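Local structure of prolyl oligopeptidase (Novosphingobium capsulatum, 1YR2) at residues Y123-V137 / G145-W157. The protein probably hydrolyses oligopeptides on the carboxyl side of proline, and of alanine to a lesser extent, as a serine peptidase of the S9A family. Sequence-based numbering, arbitrary orientation.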
# COMPACT_ATOMS: atom_id res chain seq x y z
N TYR A 123 -17.86 11.33 -9.93
CA TYR A 123 -17.07 10.65 -8.90
C TYR A 123 -17.63 9.28 -8.62
O TYR A 123 -18.82 9.06 -8.67
CB TYR A 123 -16.99 11.50 -7.61
CG TYR A 123 -18.37 11.86 -7.07
CD1 TYR A 123 -19.10 12.86 -7.65
CD2 TYR A 123 -18.93 11.15 -6.03
CE1 TYR A 123 -20.35 13.22 -7.19
CE2 TYR A 123 -20.19 11.47 -5.56
CZ TYR A 123 -20.91 12.50 -6.17
OH TYR A 123 -22.17 12.83 -5.75
N SER A 124 -16.75 8.34 -8.34
CA SER A 124 -17.17 7.03 -7.87
C SER A 124 -17.67 7.11 -6.40
O SER A 124 -17.22 7.98 -5.64
CB SER A 124 -16.01 6.03 -8.07
OG SER A 124 -15.02 6.18 -7.09
N TRP A 125 -18.58 6.20 -6.04
CA TRP A 125 -19.07 6.04 -4.69
C TRP A 125 -19.42 4.60 -4.45
O TRP A 125 -20.04 3.98 -5.28
CB TRP A 125 -20.29 6.91 -4.42
CG TRP A 125 -20.80 6.81 -3.05
CD1 TRP A 125 -20.31 7.43 -1.97
CD2 TRP A 125 -21.92 6.05 -2.60
NE1 TRP A 125 -21.03 7.10 -0.85
CE2 TRP A 125 -22.04 6.27 -1.22
CE3 TRP A 125 -22.86 5.22 -3.24
CZ2 TRP A 125 -23.06 5.70 -0.46
CZ3 TRP A 125 -23.85 4.65 -2.49
CH2 TRP A 125 -23.96 4.90 -1.11
N ASN A 126 -19.00 4.10 -3.31
CA ASN A 126 -19.42 2.81 -2.78
C ASN A 126 -20.06 3.00 -1.41
O ASN A 126 -19.54 3.68 -0.60
CB ASN A 126 -18.20 1.90 -2.66
CG ASN A 126 -18.59 0.41 -2.61
OD1 ASN A 126 -19.38 -0.01 -1.74
ND2 ASN A 126 -18.02 -0.40 -3.54
N SER A 127 -21.19 2.35 -1.16
CA SER A 127 -21.81 2.39 0.17
C SER A 127 -21.00 1.68 1.25
O SER A 127 -21.22 1.88 2.45
CB SER A 127 -23.18 1.71 0.08
OG SER A 127 -22.98 0.38 -0.39
N GLY A 128 -20.07 0.83 0.83
CA GLY A 128 -19.27 -0.02 1.70
C GLY A 128 -19.70 -1.45 1.43
O GLY A 128 -18.95 -2.37 1.69
N LEU A 129 -20.89 -1.61 0.86
CA LEU A 129 -21.50 -2.92 0.67
C LEU A 129 -21.45 -3.48 -0.75
O LEU A 129 -21.76 -4.65 -0.95
CB LEU A 129 -22.97 -2.84 1.09
CG LEU A 129 -23.16 -2.34 2.53
CD1 LEU A 129 -24.63 -2.06 2.80
CD2 LEU A 129 -22.55 -3.36 3.49
N MET A 130 -21.06 -2.66 -1.72
CA MET A 130 -21.21 -3.00 -3.13
C MET A 130 -19.92 -3.61 -3.68
O MET A 130 -18.85 -3.15 -3.37
CB MET A 130 -21.54 -1.75 -3.94
CG MET A 130 -22.83 -1.01 -3.57
SD MET A 130 -22.69 0.75 -4.20
CE MET A 130 -24.38 1.28 -3.93
N ASN A 131 -20.04 -4.63 -4.52
CA ASN A 131 -18.88 -5.30 -5.12
C ASN A 131 -18.08 -4.32 -5.97
O ASN A 131 -16.88 -4.35 -5.94
CB ASN A 131 -19.33 -6.50 -5.95
CG ASN A 131 -18.17 -7.29 -6.53
OD1 ASN A 131 -18.08 -7.47 -7.75
ND2 ASN A 131 -17.28 -7.76 -5.67
N GLN A 132 -18.77 -3.45 -6.71
CA GLN A 132 -18.13 -2.40 -7.50
C GLN A 132 -18.73 -1.05 -7.14
O GLN A 132 -19.89 -0.95 -6.87
CB GLN A 132 -18.31 -2.62 -9.02
CG GLN A 132 -17.72 -3.92 -9.62
CD GLN A 132 -18.04 -4.04 -11.11
OE1 GLN A 132 -17.51 -3.27 -11.90
NE2 GLN A 132 -18.94 -4.95 -11.47
N SER A 133 -17.92 -0.01 -7.19
CA SER A 133 -18.43 1.33 -7.01
C SER A 133 -19.36 1.73 -8.15
O SER A 133 -19.18 1.28 -9.29
CB SER A 133 -17.30 2.32 -6.97
OG SER A 133 -16.64 2.26 -5.75
N GLN A 134 -20.34 2.58 -7.85
CA GLN A 134 -21.12 3.25 -8.87
C GLN A 134 -20.36 4.50 -9.32
O GLN A 134 -19.50 4.95 -8.61
CB GLN A 134 -22.43 3.73 -8.28
CG GLN A 134 -23.32 2.61 -7.70
CD GLN A 134 -24.56 3.12 -6.97
OE1 GLN A 134 -24.50 4.14 -6.32
NE2 GLN A 134 -25.69 2.38 -7.05
N LEU A 135 -20.73 5.00 -10.50
CA LEU A 135 -20.30 6.32 -10.98
C LEU A 135 -21.51 7.24 -10.82
O LEU A 135 -22.57 7.01 -11.44
CB LEU A 135 -19.87 6.27 -12.44
CG LEU A 135 -19.31 7.62 -12.95
CD1 LEU A 135 -18.19 8.09 -12.11
CD2 LEU A 135 -18.96 7.48 -14.43
N LEU A 136 -21.31 8.24 -9.99
CA LEU A 136 -22.26 9.31 -9.76
C LEU A 136 -21.89 10.60 -10.44
O LEU A 136 -20.71 10.91 -10.74
CB LEU A 136 -22.38 9.60 -8.26
CG LEU A 136 -22.69 8.42 -7.36
CD1 LEU A 136 -23.09 8.93 -6.03
CD2 LEU A 136 -23.75 7.54 -7.96
N VAL A 137 -22.92 11.39 -10.69
CA VAL A 137 -22.76 12.68 -11.31
C VAL A 137 -23.73 13.65 -10.66
O VAL A 137 -24.84 13.30 -10.25
CB VAL A 137 -23.05 12.62 -12.83
CG1 VAL A 137 -24.51 12.22 -13.10
CG2 VAL A 137 -22.71 13.94 -13.50
N GLY A 145 -22.34 17.18 -0.18
CA GLY A 145 -23.26 16.40 0.60
C GLY A 145 -24.59 16.13 -0.10
O GLY A 145 -25.39 15.44 0.45
N THR A 146 -24.82 16.67 -1.29
CA THR A 146 -26.01 16.38 -2.08
C THR A 146 -25.83 15.02 -2.69
O THR A 146 -24.82 14.82 -3.33
CB THR A 146 -26.08 17.36 -3.29
OG1 THR A 146 -26.13 18.70 -2.83
CG2 THR A 146 -27.38 17.14 -4.17
N LYS A 147 -26.79 14.11 -2.53
CA LYS A 147 -26.71 12.79 -3.19
C LYS A 147 -26.62 12.91 -4.72
O LYS A 147 -27.44 13.56 -5.39
CB LYS A 147 -27.90 11.89 -2.78
CG LYS A 147 -27.86 10.50 -3.37
CD LYS A 147 -26.69 9.69 -2.85
CE LYS A 147 -26.65 8.28 -3.48
NZ LYS A 147 -25.57 7.42 -2.87
N GLY A 148 -25.60 12.28 -5.28
CA GLY A 148 -25.43 12.28 -6.72
C GLY A 148 -26.36 11.32 -7.42
O GLY A 148 -26.87 10.43 -6.79
N ARG A 149 -26.53 11.53 -8.71
CA ARG A 149 -27.34 10.66 -9.57
C ARG A 149 -26.47 9.52 -10.08
O ARG A 149 -25.30 9.72 -10.45
CB ARG A 149 -27.90 11.50 -10.73
CG ARG A 149 -28.51 10.72 -11.85
CD ARG A 149 -29.22 11.57 -12.85
NE ARG A 149 -28.43 12.70 -13.38
CZ ARG A 149 -27.76 12.71 -14.54
NH1 ARG A 149 -27.71 11.62 -15.30
NH2 ARG A 149 -27.14 13.83 -14.92
N VAL A 150 -27.01 8.30 -10.07
CA VAL A 150 -26.28 7.16 -10.58
C VAL A 150 -26.22 7.23 -12.10
O VAL A 150 -27.22 7.13 -12.80
CB VAL A 150 -26.90 5.85 -10.15
CG1 VAL A 150 -26.19 4.66 -10.79
CG2 VAL A 150 -26.91 5.79 -8.60
N LEU A 151 -25.02 7.39 -12.61
CA LEU A 151 -24.72 7.42 -14.02
C LEU A 151 -24.36 6.04 -14.54
O LEU A 151 -24.88 5.66 -15.57
CB LEU A 151 -23.59 8.42 -14.29
CG LEU A 151 -23.28 8.68 -15.76
CD1 LEU A 151 -24.53 9.16 -16.57
CD2 LEU A 151 -22.16 9.69 -15.88
N LEU A 152 -23.47 5.31 -13.86
CA LEU A 152 -23.29 3.88 -14.11
C LEU A 152 -23.39 3.08 -12.82
O LEU A 152 -22.88 3.50 -11.79
CB LEU A 152 -21.92 3.60 -14.75
CG LEU A 152 -21.52 4.36 -16.01
CD1 LEU A 152 -20.03 4.17 -16.27
CD2 LEU A 152 -22.36 3.87 -17.15
N ASP A 153 -24.08 1.94 -12.88
CA ASP A 153 -24.06 0.99 -11.78
C ASP A 153 -23.63 -0.40 -12.27
O ASP A 153 -24.45 -1.21 -12.67
CB ASP A 153 -25.40 0.90 -11.09
CG ASP A 153 -25.30 0.12 -9.79
OD1 ASP A 153 -24.29 -0.61 -9.59
OD2 ASP A 153 -26.14 0.22 -8.88
N PRO A 154 -22.34 -0.66 -12.20
CA PRO A 154 -21.80 -1.91 -12.75
C PRO A 154 -22.34 -3.17 -12.07
O PRO A 154 -22.37 -4.23 -12.71
CB PRO A 154 -20.31 -1.76 -12.56
CG PRO A 154 -20.09 -0.33 -12.29
CD PRO A 154 -21.30 0.19 -11.64
N ASN A 155 -22.83 -3.04 -10.83
CA ASN A 155 -23.42 -4.15 -10.11
C ASN A 155 -24.71 -4.67 -10.78
O ASN A 155 -25.07 -5.81 -10.57
CB ASN A 155 -23.70 -3.76 -8.63
CG ASN A 155 -22.49 -3.21 -7.94
OD1 ASN A 155 -21.53 -3.94 -7.67
ND2 ASN A 155 -22.50 -1.90 -7.67
N THR A 156 -25.41 -3.84 -11.55
CA THR A 156 -26.62 -4.28 -12.30
C THR A 156 -26.29 -4.91 -13.64
O THR A 156 -27.17 -5.36 -14.35
CB THR A 156 -27.55 -3.09 -12.61
OG1 THR A 156 -26.88 -2.17 -13.51
CG2 THR A 156 -27.85 -2.26 -11.38
N TRP A 157 -25.02 -4.91 -14.03
CA TRP A 157 -24.64 -5.49 -15.31
C TRP A 157 -24.58 -7.03 -15.20
O TRP A 157 -24.40 -7.69 -16.22
CB TRP A 157 -23.30 -4.92 -15.77
CG TRP A 157 -23.27 -3.41 -15.94
CD1 TRP A 157 -24.34 -2.54 -15.94
CD2 TRP A 157 -22.12 -2.61 -16.19
NE1 TRP A 157 -23.89 -1.25 -16.13
CE2 TRP A 157 -22.53 -1.27 -16.30
CE3 TRP A 157 -20.75 -2.90 -16.31
CZ2 TRP A 157 -21.64 -0.23 -16.54
CZ3 TRP A 157 -19.86 -1.85 -16.55
CH2 TRP A 157 -20.32 -0.54 -16.65
O HOH W 1 -23.24 11.54 -3.55
O HOH W 2 -22.79 -5.54 -5.17
O HOH W 3 -20.46 -6.10 -9.15
O HOH W 4 -26.33 5.41 -4.78
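A classic beta bulge interrupts the antiparallel pairing of strands 134-139 and 149-152, the outer hairpin of a four-stranded propeller blade: Leu151 and Leu152 both face Leu135, whose carbonyl O takes the N-H of Leu151 (2.7 Å) and, on a lone pair, that of Leu152. Val137 and Arg149 pair regularly on one flank, and CG1 of Val137 sits over the centre of the Arg149 guanidinium, 3.6 Å from CZ, while Arg149 NH1 bonds the backbone O of Val196. Past the bulge, Asn155 uses its amide like a peptide group: OD1 receives the N-H of Gln132 at 3.0 Å, in the carbonyl plane, while ND2 gives to Gln132 O at 2.9 Å. Asp153 helps hold that amide: its OD1 accepts from ND2 of Asn155 on its syn lone pair and also from the backbone N, the latter closing an Asx turn. OD2 is met from above the carboxylate plane by Gln134 NE2 (2.9 Å), the two flat groups standing 86° apart. With an alanine in place of Asp153, Gln134 NE2 would probably lose this acceptor and the Asn155 amide would be freer to turn away from Gln132. Toward strand 120-126, Lys147, its CG anti to the backbone N (chi1 -177°) and its chain bent at chi2, puts NZ over the six-membered ring of Trp125, 3.4 Å from the centroid; a water links NZ to Gln134 OE1. Strand 149-152 edges its sheet, yet Leu135 and Leu152 pack on Leu177 of strand 176-183, and Gln132 OE1 and NE2 bond Leu165 N and Thr163 O, joining this blade to the next.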